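Local coordinates for stiv-a81 (Sulfolobus Turreted Icosahedral Virus, PDB 3RKL), which is of unknown function but folds as a three-stranded antiparallel sheet and a helical hairpin, and associates through the sheet and probably a four-helix bundle, at residues S23-D28 / T72-D77; N11-E14 / E19-L22; I4-K9 / Y64-A69. The protein carries 1 engineered substitution. All coordinates share one frame; numbering follows the deposited sequence.

How the interactions relate
From the N terminus, strand 3-9 leads into the hairpin of strands 12-15 and 18-21, then helix 25-46 and helix 55-80 follow. Interaction 2 (11-14 with 19-22) closes a short loop within the hairpin and is nested inside the long loop closed by interaction 3 (4-9 with 64-69). Interaction 1 (23-28 with 72-77) opens after interaction 2 has closed and crosses interaction 3, because their segments alternate along the chain. Interaction 1 ties the two helices together, interaction 3 sets the first strand on helix 55-80, and interaction 2 meets both: it touches interaction 1 through the side chain of Met74, and Phe20 reaches Tyr67.

Interaction 1 (S23-D28 / T72-D77); sequences SNLQED and TSMFID. Engineered in segment 72-77: Met74 (natural residue Leu).
Leu25, in the first turn of helix 25-46, packs across Met74 and Phe75 of helix 55-80, and this apolar patch is the tight part of the contact. The two Leu25 methyls divide the work: Leu25 CD2 lies 3.6 Å from CE of Met74, an engineered residue (naturally Leu) present as selenomethionine, while Leu25 CD1 reaches in beside the other helix's backbone, 3.7 Å from Phe75 N. The Leu25 and Met74 side chains cross at about a right angle, and a bend at chi3 (53°) brings the Met74 methyl group against Leu25 CD2. Lower on the same residue, Leu25 CB meets Phe75 CD1 at 3.8 Å. The looser side begins at Gln26, whose OE1 approaches the edge of the Phe75 ring near its plane, 3.8 Å from CZ, with amide and ring planes 78° apart. No hydrogen bond joins the segments; Gln26 NE2 instead donates to Ala40 O of the second subunit, whose Tyr58 ring also meets Phe75. Exposed Ser23 and Asn24 lie beyond this packing but shape the helix start. Asp28 OD2 is gripped by two backbone donors: Ser23 N comes nearly along its C-O axis at 3.0 Å, and Asn24 N, also at 3.0 Å, comes from above the carboxylate plane. Asp28 OD1 is held by Tyr49 OH of the third subunit, so both carboxylate oxygens have partners. Asn24 OD1 accepts a weak bond from Glu27 N, 3.5 Å away. Here Asn24 is the N-cap of a helix that packs on its partner in a helical hairpin, consistent with the four-helix bundle described for this protein.

Interaction 2 (N11-E14 / E19-L22); sequences NTIE and EFVL
Ile13 and Phe20 form the antiparallel hydrogen-bonded pair of this hairpin. Ile13 N donates to Phe20 O at 2.7 Å, almost straight at 174°, and Phe20 N returns a bond of 2.8 Å to Ile13 O. Beyond the strand end, Leu22 N binds Asn11 O at 2.9 Å. The Asn11 side chain adds a fourth bond, Asn11 ND2 to Leu22 O at 3.0 Å. Its chi1 of 63° sets CG between the backbone N and the carbonyl carbon, bringing the amide across to the other segment, although the acceptor sits 26° out of the amide plane.

The flanking pairs, Thr12 with Val21 and Glu14 with Glu19, are non-hydrogen-bonded and project from the opposite face to Ile13 and Phe20. Glu14 and Glu19 lie side by side, pointing the same way, with CG against CG at 3.5 Å. Their carboxylates probably repel, OE1 of Glu14 being 3.6 Å from OE2 of Glu19. Thr12 OG1 rests on Val21 CG2, and the Thr12 CG2 methyl on Glu19 CG. On the other face, Ile13 CD1 and Leu22 CD2 are pressed to 3.3 Å, tighter than a usual carbon contact.

That face is turned to the helices: Phe20 stacks on Tyr67 and touches Leu32, while Leu22 packs on Met74 and Asp28. On its other side, strand 12-15 pairs with strand 3-9 through the backbone of Glu14 and Asn7.

Interaction 3 (I4-K9 / Y64-A69); sequences ITINIK and YAIYLA
Ile66 of helix 55-80 pushes its side chain against Ile4 and Ile6 of strand 3-9, joining the antiparallel sheet to the helical hairpin in the buried interface of an alpha+beta fold. The Ile66 CD1 methyl does most of the touching: it lies 3.7 Å from Ile4 CG2 and 3.9 Å from Ile6 CD1. The other branch, Ile66 CG2, rests 4.1 Å from Ile6 CG2, so that both arms of Ile66 engage the strand. Its second torsion (chi2 -76°) bends CD1 away from an extended course, whereas the Ile4 and Ile6 chains run out extended. The Ile66 side chain crosses both of these obliquely. No hydrogen bond crosses the contact, and the segment axes approach to 9.6 Å at an angle of 57°, leaving side chains to bridge the layers.

Alternation along the strand brings Ile4 and Ile6 to the same face, with Thr5 directed the other way. On the helix, Ile66 and Ala69 lie three residues apart and both face the strand. In the next shell, Ile13 packs against Ile6 and Tyr15 against Ile66, so the neighbouring hairpin meets both layers. The sheet also runs on into the second subunit, where Ile4, Ile6 and Asn7 pair with an antiparallel strand of that chain. One helical turn beyond Ile66, the small Ala69 side chain completes the contact, its CB 4.1 Å from Ile6 CD1.

Interaction 1 (S23-D28 / T72-D77)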
loop_
_atom_site.group_PDB
_atom_site.type_symbol
_atom_site.label_atom_id
_atom_site.label_comp_id
_atom_site.label_asym_id
_atom_site.label_seq_id
_atom_site.Cartn_x
_atom_site.Cartn_y
_atom_site.Cartn_z
ATOM N N SER A 23 -19.879 -2.152 17.604
ATOM C CA SER A 23 -20.512 -3.473 17.414
ATOM C C SER A 23 -19.539 -4.632 17.171
ATOM O O SER A 23 -19.895 -5.799 17.362
ATOM C CB SER A 23 -21.522 -3.409 16.263
ATOM O OG SER A 23 -20.864 -3.327 15.009
ATOM N N ASN A 24 -18.338 -4.321 16.698
ATOM C CA ASN A 24 -17.302 -5.321 16.487
ATOM C C ASN A 24 -15.982 -4.659 16.792
ATOM O O ASN A 24 -15.396 -4.049 15.901
ATOM C CB ASN A 24 -17.331 -5.820 15.037
ATOM C CG ASN A 24 -16.318 -6.926 14.767
ATOM O OD1 ASN A 24 -15.349 -7.112 15.510
ATOM N ND2 ASN A 24 -16.537 -7.661 13.683
ATOM N N LEU A 25 -15.526 -4.767 18.041
ATOM C CA LEU A 25 -14.390 -3.961 18.507
ATOM C C LEU A 25 -13.136 -4.142 17.654
ATOM O O LEU A 25 -12.514 -3.155 17.259
ATOM C CB LEU A 25 -14.079 -4.198 19.986
ATOM C CG LEU A 25 -15.126 -3.705 20.986
ATOM C CD1 LEU A 25 -14.723 -4.030 22.423
ATOM C CD2 LEU A 25 -15.359 -2.197 20.816
ATOM N N GLN A 26 -12.781 -5.391 17.353
ATOM C CA GLN A 26 -11.574 -5.667 16.567
ATOM C C GLN A 26 -11.615 -4.918 15.230
ATOM O O GLN A 26 -10.630 -4.289 14.827
ATOM C CB GLN A 26 -11.394 -7.179 16.350
ATOM C CG GLN A 26 -10.236 -7.567 15.406
ATOM C CD GLN A 26 -8.870 -7.298 16.005
ATOM O OE1 GLN A 26 -8.319 -8.131 16.737
ATOM N NE2 GLN A 26 -8.300 -6.139 15.678
ATOM N N GLU A 27 -12.759 -4.971 14.555
ATOM C CA GLU A 27 -12.922 -4.343 13.248
ATOM C C GLU A 27 -13.070 -2.835 13.366
ATOM O O GLU A 27 -12.473 -2.078 12.592
ATOM C CB GLU A 27 -14.130 -4.932 12.502
ATOM C CG GLU A 27 -13.895 -6.345 12.009
ATOM C CD GLU A 27 -12.650 -6.455 11.150
ATOM O OE1 GLU A 27 -12.600 -5.779 10.101
ATOM O OE2 GLU A 27 -11.725 -7.207 11.533
ATOM N N ASP A 28 -13.862 -2.404 14.342
ATOM C CA ASP A 28 -14.095 -0.977 14.579
ATOM C C ASP A 28 -12.804 -0.237 14.929
ATOM O O ASP A 28 -12.580 0.897 14.496
ATOM C CB ASP A 28 -15.116 -0.778 15.712
ATOM C CG ASP A 28 -16.537 -1.182 15.321
ATOM O OD1 ASP A 28 -16.904 -1.137 14.121
ATOM O OD2 ASP A 28 -17.294 -1.544 16.236
ATOM N N THR A 72 -10.783 1.152 22.245
ATOM C CA THR A 72 -9.647 0.408 22.785
ATOM C C THR A 72 -9.782 0.152 24.293
ATOM O O THR A 72 -9.286 -0.840 24.790
ATOM C CB THR A 72 -8.303 1.091 22.497
ATOM O OG1 THR A 72 -8.257 2.367 23.141
ATOM C CG2 THR A 72 -8.084 1.231 20.986
ATOM N N SER A 73 -10.449 1.051 25.005
ATOM C CA SER A 73 -10.696 0.832 26.427
ATOM C C SER A 73 -11.617 -0.358 26.610
ATOM O O SER A 73 -11.368 -1.228 27.448
ATOM C CB SER A 73 -11.314 2.067 27.077
ATOM O OG SER A 73 -11.410 1.884 28.481
HETATM N N MSE A 74 -12.689 -0.379 25.825
HETATM C CA MSE A 74 -13.652 -1.494 25.864
HETATM C C MSE A 74 -12.962 -2.822 25.525
HETATM O O MSE A 74 -13.285 -3.869 26.087
HETATM C CB MSE A 74 -14.794 -1.254 24.873
HETATM C CG MSE A 74 -15.682 -0.056 25.170
HETATM SE SE MSE A 74 -16.866 0.386 23.646
HETATM C CE MSE A 74 -17.671 -1.378 23.386
ATOM N N PHE A 75 -12.026 -2.764 24.580
ATOM C CA PHE A 75 -11.297 -3.937 24.085
ATOM C C PHE A 75 -10.449 -4.566 25.192
ATOM O O PHE A 75 -10.444 -5.780 25.355
ATOM C CB PHE A 75 -10.460 -3.491 22.872
ATOM C CG PHE A 75 -10.023 -4.594 21.926
ATOM C CD1 PHE A 75 -10.897 -5.555 21.456
ATOM C CD2 PHE A 75 -8.733 -4.570 21.414
ATOM C CE1 PHE A 75 -10.474 -6.509 20.540
ATOM C CE2 PHE A 75 -8.307 -5.506 20.502
ATOM C CZ PHE A 75 -9.175 -6.486 20.069
ATOM N N ILE A 76 -9.748 -3.746 25.970
ATOM C CA ILE A 76 -8.879 -4.288 27.016
ATOM C C ILE A 76 -9.666 -4.753 28.236
ATOM O O ILE A 76 -9.332 -5.775 28.835
ATOM C CB ILE A 76 -7.720 -3.326 27.414
ATOM C CG1 ILE A 76 -6.952 -3.910 28.607
ATOM C CG2 ILE A 76 -8.213 -1.946 27.746
ATOM C CD1 ILE A 76 -5.616 -3.262 28.818
ATOM N N ASP A 77 -10.705 -4.007 28.602
ATOM C CA ASP A 77 -11.603 -4.415 29.678
ATOM C C ASP A 77 -12.188 -5.791 29.369
ATOM O O ASP A 77 -12.234 -6.667 30.232
ATOM C CB ASP A 77 -12.749 -3.416 29.832
ATOM C CG ASP A 77 -12.312 -2.093 30.440
ATOM O OD1 ASP A 77 -11.111 -1.896 30.726
ATOM O OD2 ASP A 77 -13.193 -1.227 30.614
#

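Interaction 2 (N11-E14 / E19-L22)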
loop_
_atom_site.group_PDB
_atom_site.type_symbol
_atom_site.label_atom_id
_atom_site.label_comp_id
_atom_site.label_asym_id
_atom_site.label_seq_id
_atom_site.Cartn_x
_atom_site.Cartn_y
_atom_site.Cartn_z
ATOM N N ASN A 11 -21.822 -0.395 25.310
ATOM C CA ASN A 11 -21.061 -0.387 24.053
ATOM C C ASN A 11 -21.169 0.944 23.297
ATOM O O ASN A 11 -20.882 1.017 22.100
ATOM C CB ASN A 11 -21.515 -1.540 23.157
ATOM C CG ASN A 11 -22.964 -1.414 22.734
ATOM O OD1 ASN A 11 -23.802 -0.925 23.493
ATOM N ND2 ASN A 11 -23.268 -1.860 21.521
ATOM N N THR A 12 -21.558 1.996 24.007
ATOM C CA THR A 12 -21.797 3.300 23.401
ATOM C C THR A 12 -20.887 4.341 24.020
ATOM O O THR A 12 -20.727 4.395 25.238
ATOM C CB THR A 12 -23.250 3.770 23.601
ATOM O OG1 THR A 12 -24.149 2.801 23.057
ATOM C CG2 THR A 12 -23.489 5.103 22.903
ATOM N N ILE A 13 -20.295 5.165 23.168
ATOM C CA ILE A 13 -19.486 6.283 23.620
ATOM C C ILE A 13 -20.320 7.548 23.536
ATOM O O ILE A 13 -21.015 7.777 22.540
ATOM C CB ILE A 13 -18.219 6.430 22.764
ATOM C CG1 ILE A 13 -17.385 5.152 22.860
ATOM C CG2 ILE A 13 -17.406 7.646 23.215
ATOM C CD1 ILE A 13 -16.490 4.931 21.678
ATOM N N GLU A 14 -20.244 8.365 24.587
ATOM C CA GLU A 14 -20.973 9.617 24.655
ATOM C C GLU A 14 -19.944 10.726 24.712
ATOM O O GLU A 14 -19.094 10.721 25.596
ATOM C CB GLU A 14 -21.870 9.651 25.899
ATOM C CG GLU A 14 -23.101 8.756 25.778
ATOM C CD GLU A 14 -23.728 8.374 27.117
ATOM O OE1 GLU A 14 -24.801 7.731 27.092
ATOM O OE2 GLU A 14 -23.161 8.703 28.182
ATOM N N GLU A 19 -23.561 10.366 20.285
ATOM C CA GLU A 19 -23.438 9.003 20.816
ATOM C C GLU A 19 -22.932 8.092 19.701
ATOM O O GLU A 19 -23.423 8.173 18.578
ATOM C CB GLU A 19 -24.787 8.484 21.325
ATOM C CG GLU A 19 -24.931 8.512 22.842
ATOM C CD GLU A 19 -26.369 8.381 23.310
ATOM O OE1 GLU A 19 -27.144 7.641 22.669
ATOM O OE2 GLU A 19 -26.727 9.016 24.324
ATOM N N PHE A 20 -21.969 7.228 20.017
ATOM C CA PHE A 20 -21.349 6.356 19.013
ATOM C C PHE A 20 -21.324 4.907 19.493
ATOM O O PHE A 20 -20.724 4.603 20.521
ATOM C CB PHE A 20 -19.930 6.828 18.722
ATOM C CG PHE A 20 -19.305 6.183 17.518
ATOM C CD1 PHE A 20 -19.565 6.672 16.245
ATOM C CD2 PHE A 20 -18.441 5.108 17.654
ATOM C CE1 PHE A 20 -18.979 6.090 15.130
ATOM C CE2 PHE A 20 -17.860 4.521 16.542
ATOM C CZ PHE A 20 -18.132 5.017 15.280
ATOM N N VAL A 21 -21.997 4.033 18.744
ATOM C CA VAL A 21 -22.170 2.634 19.135
ATOM C C VAL A 21 -21.174 1.724 18.438
ATOM O O VAL A 21 -21.078 1.712 17.209
ATOM C CB VAL A 21 -23.596 2.149 18.824
ATOM C CG1 VAL A 21 -23.757 0.687 19.232
ATOM C CG2 VAL A 21 -24.617 3.033 19.532
ATOM N N LEU A 22 -20.430 0.961 19.236
ATOM C CA LEU A 22 -19.498 -0.023 18.713
ATOM C C LEU A 22 -20.197 -1.376 18.632
ATOM O O LEU A 22 -21.037 -1.698 19.474
ATOM C CB LEU A 22 -18.240 -0.101 19.590
ATOM C CG LEU A 22 -17.267 1.085 19.556
ATOM C CD1 LEU A 22 -16.852 1.441 18.130
ATOM C CD2 LEU A 22 -17.824 2.307 20.264
#

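Interaction 3 (I4-K9 / Y64-A69)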
loop_
_atom_site.group_PDB
_atom_site.type_symbol
_atom_site.label_atom_id
_atom_site.label_comp_id
_atom_site.label_asym_id
_atom_site.label_seq_id
_atom_site.Cartn_x
_atom_site.Cartn_y
_atom_site.Cartn_z
ATOM N N ILE A 4 -9.955 16.024 29.267
ATOM C CA ILE A 4 -10.910 15.423 28.342
ATOM C C ILE A 4 -11.636 14.278 29.033
ATOM O O ILE A 4 -11.003 13.379 29.589
ATOM C CB ILE A 4 -10.207 14.836 27.094
ATOM C CG1 ILE A 4 -9.480 15.926 26.314
ATOM C CG2 ILE A 4 -11.213 14.147 26.193
ATOM C CD1 ILE A 4 -8.489 15.374 25.287
ATOM N N THR A 5 -12.964 14.294 28.986
ATOM C CA THR A 5 -13.757 13.221 29.593
ATOM C C THR A 5 -14.564 12.468 28.543
ATOM O O THR A 5 -15.305 13.068 27.761
ATOM C CB THR A 5 -14.705 13.762 30.663
ATOM O OG1 THR A 5 -13.938 14.448 31.652
ATOM C CG2 THR A 5 -15.471 12.630 31.321
ATOM N N ILE A 6 -14.399 11.149 28.537
ATOM C CA ILE A 6 -15.107 10.267 27.615
ATOM C C ILE A 6 -16.027 9.376 28.420
ATOM O O ILE A 6 -15.574 8.628 29.287
ATOM C CB ILE A 6 -14.139 9.366 26.828
ATOM C CG1 ILE A 6 -13.019 10.191 26.199
ATOM C CG2 ILE A 6 -14.896 8.586 25.749
ATOM C CD1 ILE A 6 -11.907 9.353 25.581
ATOM N N ASN A 7 -17.321 9.447 28.127
ATOM C CA ASN A 7 -18.306 8.640 28.836
ATOM C C ASN A 7 -18.645 7.401 28.036
ATOM O O ASN A 7 -18.827 7.458 26.818
ATOM C CB ASN A 7 -19.555 9.454 29.139
ATOM C CG ASN A 7 -19.323 10.467 30.240
ATOM O OD1 ASN A 7 -19.103 10.106 31.400
ATOM N ND2 ASN A 7 -19.347 11.745 29.879
ATOM N N ILE A 8 -18.693 6.274 28.730
ATOM C CA ILE A 8 -18.984 4.997 28.104
ATOM C C ILE A 8 -20.135 4.342 28.857
ATOM O O ILE A 8 -20.044 4.100 30.063
ATOM C CB ILE A 8 -17.743 4.087 28.081
ATOM C CG1 ILE A 8 -16.657 4.711 27.196
ATOM C CG2 ILE A 8 -18.096 2.705 27.566
ATOM C CD1 ILE A 8 -15.348 3.950 27.194
ATOM N N LYS A 9 -21.226 4.111 28.132
ATOM C CA LYS A 9 -22.377 3.370 28.626
ATOM C C LYS A 9 -22.488 2.097 27.796
ATOM O O LYS A 9 -22.927 2.137 26.642
ATOM C CB LYS A 9 -23.659 4.195 28.498
ATOM C CG LYS A 9 -23.940 5.111 29.685
ATOM C CD LYS A 9 -25.413 5.526 29.734
ATOM C CE LYS A 9 -25.788 6.120 31.082
ATOM N NZ LYS A 9 -24.855 7.203 31.485
ATOM N N TYR A 64 -13.487 11.150 15.950
ATOM C CA TYR A 64 -13.158 9.753 15.645
ATOM C C TYR A 64 -11.994 9.241 16.496
ATOM O O TYR A 64 -11.990 8.084 16.885
ATOM C CB TYR A 64 -12.964 9.552 14.137
ATOM C CG TYR A 64 -14.294 9.324 13.474
ATOM C CD1 TYR A 64 -14.771 8.034 13.295
ATOM C CD2 TYR A 64 -15.113 10.384 13.102
ATOM C CE1 TYR A 64 -16.002 7.790 12.731
ATOM C CE2 TYR A 64 -16.367 10.150 12.539
ATOM C CZ TYR A 64 -16.802 8.842 12.369
ATOM O OH TYR A 64 -18.025 8.577 11.813
ATOM N N ALA A 65 -11.038 10.106 16.832
ATOM C CA ALA A 65 -9.960 9.728 17.747
ATOM C C ALA A 65 -10.509 9.423 19.150
ATOM O O ALA A 65 -10.029 8.518 19.835
ATOM C CB ALA A 65 -8.898 10.828 17.807
ATOM N N ILE A 66 -11.518 10.184 19.573
ATOM C CA ILE A 66 -12.180 9.945 20.860
ATOM C C ILE A 66 -12.884 8.570 20.843
ATOM O O ILE A 66 -12.749 7.786 21.789
ATOM C CB ILE A 66 -13.160 11.081 21.211
ATOM C CG1 ILE A 66 -12.389 12.337 21.638
ATOM C CG2 ILE A 66 -14.155 10.637 22.300
ATOM C CD1 ILE A 66 -11.798 12.280 23.051
ATOM N N TYR A 67 -13.588 8.269 19.756
ATOM C CA TYR A 67 -14.294 6.981 19.636
ATOM C C TYR A 67 -13.298 5.815 19.673
ATOM O O TYR A 67 -13.538 4.774 20.300
ATOM C CB TYR A 67 -15.105 6.928 18.353
ATOM C CG TYR A 67 -16.154 8.016 18.222
ATOM C CD1 TYR A 67 -16.704 8.636 19.345
ATOM C CD2 TYR A 67 -16.598 8.410 16.974
ATOM C CE1 TYR A 67 -17.643 9.628 19.218
ATOM C CE2 TYR A 67 -17.565 9.392 16.844
ATOM C CZ TYR A 67 -18.072 9.996 17.965
ATOM O OH TYR A 67 -19.022 10.993 17.808
ATOM N N LEU A 68 -12.171 6.023 19.007
ATOM C CA LEU A 68 -11.094 5.044 18.990
ATOM C C LEU A 68 -10.507 4.812 20.388
ATOM O O LEU A 68 -10.284 3.664 20.795
ATOM C CB LEU A 68 -10.025 5.516 18.014
ATOM C CG LEU A 68 -8.795 4.667 17.782
ATOM C CD1 LEU A 68 -9.170 3.201 17.433
ATOM C CD2 LEU A 68 -7.970 5.340 16.689
ATOM N N ALA A 69 -10.291 5.886 21.147
ATOM C CA ALA A 69 -9.780 5.751 22.521
ATOM C C ALA A 69 -10.779 4.976 23.382
ATOM O O ALA A 69 -10.393 4.069 24.140
ATOM C CB ALA A 69 -9.478 7.122 23.131
#